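Local atomic coordinates of methanogen homoaconitase small subunit (Methanocaldococcus jannaschii, PDB entry 2PKP), a protein that serves as the small subunit of a heterotetrameric hydro-lyase that reversibly converts (R)-homocitrate to homoisocitrate through cis-homoaconitate. Residues Y31-H36 / A70-K75; E43-K48 / C77-V82; A81-S86 / V116-D121; N94-N97 / I101-I104; I125-T128 / T133-C136. All coordinates share one frame; numbering follows the deposited sequence.

Interaction 1. Residues Y31-H36 / A70-K75; sequences YELASH and AVIAIK
A34 and A73 bring two helices together at very short range, with their CA atoms 3.9 Å apart. The first helix spans residues 30-34 and the second 68-75, both in the aconitase C-terminal (swivel) domain fold. An alanine on each side lets the backbones themselves touch. A34 CA makes a CA-H...O contact with A73 O, at 3.4 Å and a bent 137° at the hydrogen. The methyl of A34 lies beside the same carbonyl oxygen, so one oxygen meets two carbons of A34.

L33 builds the apolar part of the contact. Its CG stands anti to its own carbonyl carbon (chi1 -72°), which carries CD1 toward the second helix. There L33 CD1 meets I72 CG2 at 4.1 Å, the two side chains crossing obliquely. The L33 side chain is about 8 Å from that of R26, a residue critical for substrate specificity, so this helix pair lies near the specificity motif. On its other face, helix 68-75 packs V71 and I74 against helix 89-98. Y31 makes a cation-pi contact with K158 of the second subunit.

A73 finishes the packing with its methyl. A73 CB sits 4.3 Å from L33 CB and 3.8 Å from L33 O.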
# COMPACT_ATOMS: atom_id res chain seq x y z
N TYR A 31 1.93 5.34 14.61
CA TYR A 31 0.50 5.50 14.44
C TYR A 31 0.02 6.65 15.32
O TYR A 31 -0.95 7.33 15.00
CB TYR A 31 -0.23 4.21 14.83
CG TYR A 31 -0.12 3.11 13.79
CD1 TYR A 31 -0.73 3.25 12.55
CD2 TYR A 31 0.60 1.94 14.05
CE1 TYR A 31 -0.63 2.25 11.58
CE2 TYR A 31 0.70 0.93 13.10
CZ TYR A 31 0.08 1.09 11.86
OH TYR A 31 0.18 0.11 10.91
N GLU A 32 0.72 6.86 16.43
CA GLU A 32 0.39 7.94 17.35
C GLU A 32 0.68 9.25 16.63
O GLU A 32 -0.06 10.22 16.75
CB GLU A 32 1.25 7.84 18.62
CG GLU A 32 0.78 8.70 19.77
CD GLU A 32 -0.59 8.29 20.29
OE1 GLU A 32 -0.78 7.10 20.60
OE2 GLU A 32 -1.47 9.17 20.41
N LEU A 33 1.77 9.25 15.88
CA LEU A 33 2.17 10.42 15.11
C LEU A 33 1.17 10.63 13.97
O LEU A 33 0.74 11.75 13.71
CB LEU A 33 3.57 10.21 14.52
CG LEU A 33 4.74 10.26 15.52
CD1 LEU A 33 6.03 9.83 14.83
CD2 LEU A 33 4.87 11.68 16.07
N ALA A 34 0.81 9.53 13.32
CA ALA A 34 -0.13 9.58 12.20
C ALA A 34 -1.48 10.16 12.61
O ALA A 34 -2.12 10.85 11.82
CB ALA A 34 -0.30 8.18 11.62
N SER A 35 -1.91 9.89 13.84
CA SER A 35 -3.20 10.39 14.31
C SER A 35 -3.26 11.92 14.36
O SER A 35 -4.33 12.50 14.54
CB SER A 35 -3.52 9.80 15.68
OG SER A 35 -2.59 10.23 16.66
N HIS A 36 -2.12 12.58 14.20
CA HIS A 36 -2.10 14.03 14.21
C HIS A 36 -1.48 14.62 12.95
O HIS A 36 -1.00 15.75 12.95
CB HIS A 36 -1.38 14.55 15.46
CG HIS A 36 -2.08 14.19 16.73
ND1 HIS A 36 -1.77 13.05 17.45
CD2 HIS A 36 -3.13 14.75 17.36
CE1 HIS A 36 -2.61 12.93 18.46
NE2 HIS A 36 -3.45 13.95 18.43
N ALA A 70 7.64 13.76 10.55
CA ALA A 70 6.71 14.33 9.59
C ALA A 70 6.37 13.32 8.49
O ALA A 70 5.20 13.13 8.16
CB ALA A 70 7.29 15.59 8.97
N VAL A 71 7.39 12.66 7.94
CA VAL A 71 7.17 11.68 6.89
C VAL A 71 6.55 10.41 7.45
O VAL A 71 5.82 9.72 6.75
CB VAL A 71 8.48 11.33 6.13
CG1 VAL A 71 9.07 12.59 5.52
CG2 VAL A 71 9.47 10.66 7.06
N ILE A 72 6.86 10.11 8.71
CA ILE A 72 6.31 8.92 9.35
C ILE A 72 4.82 9.14 9.65
O ILE A 72 4.03 8.21 9.59
CB ILE A 72 7.07 8.60 10.66
CG1 ILE A 72 8.48 8.11 10.32
CG2 ILE A 72 6.32 7.55 11.48
CD1 ILE A 72 9.34 7.77 11.53
N ALA A 73 4.46 10.39 9.95
CA ALA A 73 3.07 10.74 10.25
C ALA A 73 2.23 10.55 8.99
O ALA A 73 1.10 10.06 9.06
CB ALA A 73 2.99 12.19 10.71
N ILE A 74 2.78 10.94 7.85
CA ILE A 74 2.09 10.80 6.58
C ILE A 74 2.01 9.32 6.19
O ILE A 74 0.92 8.79 5.94
CB ILE A 74 2.84 11.58 5.47
CG1 ILE A 74 2.84 13.08 5.80
CG2 ILE A 74 2.17 11.34 4.11
CD1 ILE A 74 3.71 13.93 4.89
N LYS A 75 3.16 8.66 6.17
CA LYS A 75 3.22 7.24 5.80
C LYS A 75 2.30 6.37 6.64
O LYS A 75 1.65 5.45 6.12
CB LYS A 75 4.66 6.74 5.92
CG LYS A 75 4.86 5.27 5.58
CD LYS A 75 6.32 4.85 5.83
CE LYS A 75 6.60 3.40 5.46
NZ LYS A 75 5.87 2.43 6.33

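Interaction 2. Residues E43-K48 / C77-V82; sequences ENFPKK and CGIKAV
The loop between helix 68-75 and strand 81-84 of the swivel domain meets the short helix 45-48 here, with F45 set against C77 and I79. F45 alone carries the helix side of the contact. Its CG is anti to the backbone N (chi1 -175°), and the ring extends from the helix toward the loop. I79 reaches out from the opposite direction. Its side chain is extended (chi2 174°), so the methyl CD1 leads. I79 CD1 meets the ring at its edge, in the ring plane, 3.6 Å from F45 CZ. The next ring atom, F45 CE2, is 4.1 Å from the same I79 CD1. The sulfur of C77 approaches obliquely and less closely, with C77 SG 4.3 Å from F45 CE2.

The contact is wholly apolar, and no hydrogen bond crosses it. F45 also meets H8 edge-to-face and packs on M38, so this ring joins the helix to strand 2-9 as well. The C77 side chain also packs on C37. Between the two loop contacts lies G78, with phi at 89°, a positive value that suits a residue without a side chain. Its backbone is hydrogen-bonded to G52. I79 also packs on I74 of the preceding helix, so the turn is folded back onto that helix. Farther on, V82 enters the sheet through backbone bonds to I101 and I103. The arrangement is a helix-to-strand connection with an aromatic residue from a separate helix packed on its turn, within the aconitase-type swivel domain.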
# COMPACT_ATOMS: atom_id res chain seq x y z
N GLU A 43 -7.27 20.29 11.47
CA GLU A 43 -7.58 19.39 12.57
C GLU A 43 -8.52 18.26 12.18
O GLU A 43 -8.71 17.31 12.93
CB GLU A 43 -8.18 20.16 13.74
CG GLU A 43 -9.51 20.85 13.42
CD GLU A 43 -9.33 22.09 12.55
OE1 GLU A 43 -10.36 22.70 12.17
OE2 GLU A 43 -8.18 22.47 12.26
N ASN A 44 -9.12 18.36 11.00
CA ASN A 44 -10.05 17.34 10.54
C ASN A 44 -9.39 16.28 9.65
O ASN A 44 -10.00 15.24 9.38
CB ASN A 44 -11.21 18.00 9.79
CG ASN A 44 -12.00 18.97 10.67
OD1 ASN A 44 -12.72 19.83 10.16
ND2 ASN A 44 -11.89 18.81 11.99
N PHE A 45 -8.16 16.52 9.20
CA PHE A 45 -7.46 15.58 8.33
C PHE A 45 -7.39 14.15 8.85
O PHE A 45 -7.78 13.21 8.15
CB PHE A 45 -6.03 16.06 8.04
CG PHE A 45 -5.29 15.20 7.05
CD1 PHE A 45 -5.55 15.30 5.69
CD2 PHE A 45 -4.38 14.25 7.49
CE1 PHE A 45 -4.91 14.46 4.78
CE2 PHE A 45 -3.74 13.40 6.58
CZ PHE A 45 -4.01 13.51 5.23
N PRO A 46 -6.89 13.95 10.08
CA PRO A 46 -6.79 12.59 10.63
C PRO A 46 -8.10 11.80 10.58
O PRO A 46 -8.08 10.57 10.46
CB PRO A 46 -6.33 12.84 12.07
CG PRO A 46 -5.56 14.11 11.96
CD PRO A 46 -6.44 14.94 11.07
N LYS A 47 -9.22 12.50 10.66
CA LYS A 47 -10.54 11.86 10.64
C LYS A 47 -11.12 11.70 9.23
O LYS A 47 -12.08 10.95 9.04
CB LYS A 47 -11.52 12.66 11.50
CG LYS A 47 -11.04 12.90 12.93
CD LYS A 47 -10.89 11.60 13.71
CE LYS A 47 -10.39 11.86 15.13
NZ LYS A 47 -10.39 10.63 15.96
N LYS A 48 -10.55 12.40 8.25
CA LYS A 48 -11.03 12.33 6.87
C LYS A 48 -10.20 11.40 5.99
O LYS A 48 -10.73 10.73 5.11
CB LYS A 48 -11.00 13.72 6.21
CG LYS A 48 -11.85 14.79 6.87
CD LYS A 48 -11.57 16.14 6.20
CE LYS A 48 -12.41 17.26 6.79
NZ LYS A 48 -12.03 18.60 6.24
N CYS A 77 -0.53 7.01 7.83
CA CYS A 77 -1.94 7.34 7.63
C CYS A 77 -2.38 6.48 6.45
O CYS A 77 -3.54 6.49 6.05
CB CYS A 77 -2.13 8.82 7.26
SG CYS A 77 -2.29 9.94 8.64
N GLY A 78 -1.43 5.74 5.90
CA GLY A 78 -1.72 4.90 4.76
C GLY A 78 -1.53 5.66 3.46
O GLY A 78 -2.02 5.25 2.41
N ILE A 79 -0.82 6.79 3.53
CA ILE A 79 -0.55 7.62 2.36
C ILE A 79 0.78 7.21 1.74
O ILE A 79 1.83 7.29 2.38
CB ILE A 79 -0.52 9.11 2.75
CG1 ILE A 79 -1.91 9.53 3.23
CG2 ILE A 79 -0.05 9.96 1.57
CD1 ILE A 79 -1.98 10.93 3.79
N LYS A 80 0.73 6.76 0.49
CA LYS A 80 1.92 6.30 -0.22
C LYS A 80 2.64 7.39 -1.01
O LYS A 80 3.82 7.23 -1.34
CB LYS A 80 1.54 5.15 -1.17
CG LYS A 80 2.70 4.59 -1.98
CD LYS A 80 3.74 3.93 -1.09
CE LYS A 80 4.82 3.25 -1.92
NZ LYS A 80 5.80 2.53 -1.06
N ALA A 81 1.95 8.48 -1.32
CA ALA A 81 2.57 9.55 -2.08
C ALA A 81 2.06 10.94 -1.75
O ALA A 81 0.94 11.12 -1.27
CB ALA A 81 2.40 9.28 -3.58
N VAL A 82 2.90 11.92 -2.02
CA VAL A 82 2.56 13.31 -1.80
C VAL A 82 2.87 13.99 -3.12
O VAL A 82 3.96 13.83 -3.67
CB VAL A 82 3.44 13.95 -0.70
CG1 VAL A 82 3.13 15.42 -0.57
CG2 VAL A 82 3.20 13.24 0.61

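Interaction 3. Residues A81-S86 / V116-D121; sequences AVIAKS and VEIDLD
I83 and I118 meet tip to tip in the interior, while the far side of strand 115-119 faces the dimer partner and solvent. The tight point is the pair of terminal methyls. I83 CD1 lies 3.5 Å from I118 CD1, closer than usual for two carbons. I83 CG1 follows at 3.8 Å from I118 CD1. Both isoleucines hold CG1 anti to the carbonyl carbon (chi1 -54° and -56°), and both chains are extended beyond it, which aims the two CD1 atoms at each other. A81 adds a looser contact, its CB 4.1 Å from I118 CD1.

The backbones stay well apart, with the CA atoms of A81 and I118 8.9 Å from each other. On the other side of the strand E117 points away from this core. It bridges K4 of its own chain through OE1 and K4 of the second subunit through OE2. D119 takes a hydrogen bond from K122 N, and D121 is exposed.

In the sheet, strands 54-57 and 2-9 lie between these two strands. That side chains of strands so far apart in the sheet order meet is consistent with a sheet curled round a shared apolar core, as in a beta barrel.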
# COMPACT_ATOMS: atom_id res chain seq x y z
N ALA A 81 1.95 8.48 -1.32
CA ALA A 81 2.57 9.55 -2.08
C ALA A 81 2.06 10.94 -1.75
O ALA A 81 0.94 11.12 -1.27
CB ALA A 81 2.40 9.28 -3.58
N VAL A 82 2.90 11.92 -2.02
CA VAL A 82 2.56 13.31 -1.80
C VAL A 82 2.87 13.99 -3.12
O VAL A 82 3.96 13.83 -3.67
CB VAL A 82 3.44 13.95 -0.70
CG1 VAL A 82 3.13 15.42 -0.57
CG2 VAL A 82 3.20 13.24 0.61
N ILE A 83 1.91 14.74 -3.63
CA ILE A 83 2.11 15.45 -4.88
C ILE A 83 2.24 16.93 -4.55
O ILE A 83 1.37 17.50 -3.88
CB ILE A 83 0.91 15.27 -5.84
CG1 ILE A 83 0.63 13.78 -6.05
CG2 ILE A 83 1.20 15.93 -7.18
CD1 ILE A 83 -0.65 13.50 -6.85
N ALA A 84 3.32 17.56 -4.99
CA ALA A 84 3.52 18.98 -4.72
C ALA A 84 4.25 19.66 -5.88
O ALA A 84 4.80 18.99 -6.75
CB ALA A 84 4.32 19.16 -3.42
N LYS A 85 4.23 20.99 -5.89
CA LYS A 85 4.91 21.76 -6.93
C LYS A 85 6.41 21.67 -6.66
O LYS A 85 7.21 21.64 -7.59
CB LYS A 85 4.47 23.22 -6.92
CG LYS A 85 3.04 23.45 -7.35
CD LYS A 85 2.74 24.94 -7.44
CE LYS A 85 1.30 25.20 -7.85
NZ LYS A 85 1.02 26.66 -7.92
N SER A 86 6.78 21.63 -5.38
CA SER A 86 8.17 21.50 -4.98
C SER A 86 8.24 21.00 -3.54
O SER A 86 7.30 21.16 -2.76
CB SER A 86 8.93 22.83 -5.13
OG SER A 86 8.39 23.84 -4.30
N VAL A 116 -7.46 11.03 -7.79
CA VAL A 116 -6.27 11.05 -8.63
C VAL A 116 -5.67 9.67 -8.79
O VAL A 116 -5.69 8.85 -7.87
CB VAL A 116 -5.18 12.01 -8.08
CG1 VAL A 116 -5.72 13.43 -8.05
CG2 VAL A 116 -4.73 11.57 -6.69
N GLU A 117 -5.13 9.41 -9.98
CA GLU A 117 -4.52 8.13 -10.29
C GLU A 117 -3.10 8.43 -10.75
O GLU A 117 -2.89 8.96 -11.85
CB GLU A 117 -5.31 7.43 -11.40
CG GLU A 117 -5.01 5.96 -11.56
CD GLU A 117 -5.86 5.31 -12.64
OE1 GLU A 117 -7.10 5.48 -12.62
OE2 GLU A 117 -5.28 4.63 -13.50
N ILE A 118 -2.13 8.12 -9.90
CA ILE A 118 -0.73 8.36 -10.21
C ILE A 118 -0.11 7.12 -10.84
O ILE A 118 -0.02 6.07 -10.20
CB ILE A 118 0.07 8.69 -8.94
CG1 ILE A 118 -0.56 9.88 -8.22
CG2 ILE A 118 1.53 8.99 -9.30
CD1 ILE A 118 -0.01 10.11 -6.82
N ASP A 119 0.31 7.23 -12.10
CA ASP A 119 0.94 6.11 -12.79
C ASP A 119 2.43 6.40 -12.78
O ASP A 119 2.92 7.23 -13.54
CB ASP A 119 0.44 6.01 -14.24
CG ASP A 119 0.92 4.74 -14.93
OD1 ASP A 119 2.10 4.38 -14.79
OD2 ASP A 119 0.10 4.10 -15.62
N LEU A 120 3.15 5.71 -11.90
CA LEU A 120 4.59 5.92 -11.75
C LEU A 120 5.41 5.52 -12.97
O LEU A 120 6.49 6.06 -13.20
CB LEU A 120 5.10 5.18 -10.51
CG LEU A 120 4.40 5.57 -9.20
CD1 LEU A 120 4.95 4.75 -8.04
CD2 LEU A 120 4.61 7.05 -8.94
N ASP A 121 4.90 4.58 -13.76
CA ASP A 121 5.64 4.16 -14.95
C ASP A 121 5.48 5.15 -16.09
O ASP A 121 6.43 5.40 -16.83
CB ASP A 121 5.19 2.76 -15.39
CG ASP A 121 5.67 1.67 -14.45
OD1 ASP A 121 6.81 1.77 -13.96
OD2 ASP A 121 4.91 0.71 -14.19

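Interaction 4. Residues N94-N97 / I101-I104; sequences NAIN and IPII
P102, the residue that meets A95 and I96, is flanked by two backbone bonds to V82. On one side I103 N bonds to V82 O, and on the other V82 N bonds to I101 O. These bonds seat strand 101-104 beside the parallel strand 81-84. Helix 89-98 links the two strands, and the whole is a beta-alpha-beta crossover.

The bonds leave the proline ring directed at the helix, while I101 and I103 turn to the other side of the sheet and pack on A81. The helix answers with two side chains. A95 points at the strand and sets its CB 3.8 Å from P102 CG. I96 begins in another direction and reaches the ring by bending. Its CG1 is anti to the carbonyl carbon, and the bent chi2 of -64° brings CD1 to the ring. The I96 side chain and the ring cross at about a right angle.

The contact is entirely apolar and buried. P102 also packs on F87, in the loop that leads into the helix. I96 touches E143, I146 and L147 of helix 141-148, so one side chain joins that helix to the crossover. A di(hydroxyethyl)ether molecule, probably from the crystallisation liquor, lies about 4 Å from the I96 side chain.

Only three residues separate the helix segment from the strand segment, and the nearest CA pair, I96 and I101, is 6.3 Å apart. The closest touch is made by the I96 methyl: I96 CD1 lies 3.7 Å from P102 CD and 3.9 Å from P102 CG.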
# COMPACT_ATOMS: atom_id res chain seq x y z
N ASN A 94 14.02 12.51 3.56
CA ASN A 94 13.39 11.68 4.59
C ASN A 94 12.27 10.84 3.99
O ASN A 94 12.12 9.67 4.34
CB ASN A 94 12.83 12.55 5.72
CG ASN A 94 13.92 13.20 6.55
OD1 ASN A 94 15.06 12.73 6.57
ND2 ASN A 94 13.58 14.27 7.26
N ALA A 95 11.50 11.44 3.10
CA ALA A 95 10.39 10.73 2.46
C ALA A 95 10.93 9.50 1.73
O ALA A 95 10.42 8.39 1.90
CB ALA A 95 9.66 11.65 1.49
N ILE A 96 11.95 9.71 0.90
CA ILE A 96 12.57 8.62 0.15
C ILE A 96 13.00 7.50 1.10
O ILE A 96 12.73 6.33 0.87
CB ILE A 96 13.83 9.10 -0.61
CG1 ILE A 96 13.45 10.17 -1.65
CG2 ILE A 96 14.51 7.91 -1.28
CD1 ILE A 96 12.55 9.67 -2.75
N ASN A 97 13.68 7.88 2.18
CA ASN A 97 14.18 6.91 3.13
C ASN A 97 13.16 6.09 3.92
O ASN A 97 13.51 5.05 4.47
CB ASN A 97 15.18 7.58 4.08
CG ASN A 97 16.45 8.00 3.36
OD1 ASN A 97 16.88 7.35 2.40
ND2 ASN A 97 17.08 9.07 3.83
N ILE A 101 6.58 8.31 -1.36
CA ILE A 101 6.90 8.85 -2.68
C ILE A 101 6.57 10.32 -2.93
O ILE A 101 5.41 10.73 -2.94
CB ILE A 101 6.21 8.02 -3.78
CG1 ILE A 101 6.58 6.55 -3.63
CG2 ILE A 101 6.64 8.53 -5.16
CD1 ILE A 101 5.70 5.61 -4.45
N PRO A 102 7.61 11.14 -3.16
CA PRO A 102 7.40 12.56 -3.42
C PRO A 102 7.26 12.72 -4.93
O PRO A 102 8.16 12.35 -5.69
CB PRO A 102 8.68 13.21 -2.90
CG PRO A 102 9.50 12.07 -2.28
CD PRO A 102 9.04 10.85 -3.02
N ILE A 103 6.13 13.26 -5.36
CA ILE A 103 5.87 13.47 -6.78
C ILE A 103 5.74 14.96 -7.08
O ILE A 103 5.03 15.68 -6.37
CB ILE A 103 4.59 12.73 -7.19
CG1 ILE A 103 4.82 11.22 -7.06
CG2 ILE A 103 4.17 13.11 -8.60
CD1 ILE A 103 3.58 10.40 -7.12
N ILE A 104 6.43 15.43 -8.11
CA ILE A 104 6.38 16.84 -8.51
C ILE A 104 5.42 17.04 -9.67
O ILE A 104 5.47 16.30 -10.65
CB ILE A 104 7.78 17.35 -8.92
CG1 ILE A 104 8.71 17.33 -7.70
CG2 ILE A 104 7.69 18.78 -9.50
CD1 ILE A 104 10.13 17.76 -8.01

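Interaction 5. Residues I125-T128 / T133-C136; sequences IVIT and TIKC
The flat groups here are the peptide units of I125 and I134, which meet by their N-H and C=O groups. I125 N donates to I134 O at 2.8 Å. I134 N returns a bond to I125 O at 2.9 Å. I125 O has a further neighbour in T133 CA, at 3.3 Å.

This pair of hydrogen bonds makes I125 and I134 an antiparallel hydrogen-bonded pair. V126 and T133 form the next, non-hydrogen-bonded pair. The strands run at 154° to each other, as in a beta hairpin.

V126 and T133 occupy one face of the sheet. Both branches of the valine touch the threonine hydroxyl oxygen, the nearer being V126 CG2, 3.7 Å from T133 OG1. I125 and I134 lie on the opposite face. I134 holds CG1 between its backbone N and carbonyl carbon (chi1 65°), and CG1 sits 3.9 Å from I125 CB. I125 CD1 reaches on along the hairpin to C136 CB, at 3.8 Å.

I125 continues inward to V116 and I118 of strand 115-119, and V126 is hydrogen-bonded by its backbone to E117 there. Strand 124-127 thus lies between strand 115-119 and strand 132-135, the last of which is an outermost strand of the sheet within this chain.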
# COMPACT_ATOMS: atom_id res chain seq x y z
N ILE A 125 -0.53 11.82 -13.95
CA ILE A 125 -1.51 11.77 -12.88
C ILE A 125 -2.83 11.99 -13.57
O ILE A 125 -3.05 13.03 -14.17
CB ILE A 125 -1.31 12.91 -11.87
CG1 ILE A 125 0.03 12.75 -11.15
CG2 ILE A 125 -2.48 12.92 -10.89
CD1 ILE A 125 0.43 13.96 -10.33
N VAL A 126 -3.70 10.98 -13.51
CA VAL A 126 -5.01 11.11 -14.12
C VAL A 126 -5.96 11.62 -13.04
O VAL A 126 -6.06 11.03 -11.96
CB VAL A 126 -5.53 9.74 -14.63
CG1 VAL A 126 -6.88 9.92 -15.33
CG2 VAL A 126 -4.53 9.12 -15.58
N ILE A 127 -6.63 12.73 -13.32
CA ILE A 127 -7.60 13.31 -12.40
C ILE A 127 -8.91 12.82 -12.99
O ILE A 127 -9.56 13.51 -13.78
CB ILE A 127 -7.52 14.85 -12.42
CG1 ILE A 127 -6.06 15.28 -12.26
CG2 ILE A 127 -8.37 15.43 -11.30
CD1 ILE A 127 -5.83 16.77 -12.35
N THR A 128 -9.26 11.59 -12.61
CA THR A 128 -10.43 10.90 -13.12
C THR A 128 -11.75 11.66 -13.15
O THR A 128 -12.46 11.61 -14.15
CB THR A 128 -10.64 9.56 -12.38
OG1 THR A 128 -10.98 9.81 -11.01
CG2 THR A 128 -9.35 8.73 -12.43
N THR A 133 -5.44 14.64 -17.59
CA THR A 133 -4.23 14.00 -17.11
C THR A 133 -3.11 15.02 -17.18
O THR A 133 -3.02 15.78 -18.15
CB THR A 133 -3.88 12.80 -18.01
OG1 THR A 133 -4.99 11.90 -18.02
CG2 THR A 133 -2.64 12.07 -17.50
N ILE A 134 -2.27 15.06 -16.15
CA ILE A 134 -1.15 16.00 -16.14
C ILE A 134 0.15 15.23 -15.97
O ILE A 134 0.16 14.13 -15.41
CB ILE A 134 -1.28 17.05 -15.01
CG1 ILE A 134 -1.18 16.37 -13.64
CG2 ILE A 134 -2.61 17.80 -15.13
CD1 ILE A 134 -1.33 17.34 -12.46
N LYS A 135 1.24 15.80 -16.47
CA LYS A 135 2.53 15.15 -16.33
C LYS A 135 3.05 15.40 -14.92
O LYS A 135 2.69 16.38 -14.27
CB LYS A 135 3.54 15.71 -17.33
CG LYS A 135 3.26 15.31 -18.78
CD LYS A 135 4.38 15.77 -19.69
CE LYS A 135 4.14 15.32 -21.13
NZ LYS A 135 5.18 15.90 -22.02
N CYS A 136 3.91 14.50 -14.45
CA CYS A 136 4.53 14.64 -13.15
C CYS A 136 5.95 14.11 -13.28
O CYS A 136 6.32 13.51 -14.28
CB CYS A 136 3.77 13.84 -12.07
SG CYS A 136 3.80 12.03 -12.24

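Overall arrangement
Interactions 1 to 4 are buried, while interaction 5 lies at the sheet margin and is partly exposed. Interaction 5 alone has hydrogen bonds across its segments; the others rest on apolar or CA-H...O contacts. Interactions 1 and 2 lie side by side, their centres about 9 Å apart: A34 O packs on C77 SG, and I74 lies against I79. Interactions 2 and 3 share A81 and V82 of strand 81-84. Backbone bonds from this strand reach strand 101-104. Interaction 4 is nested in the loop closed by interaction 3. Interactions 3 and 5 join in the core, where I83 CD1 meets I125 CD1. I103 and C136 link interaction 4 to interaction 5.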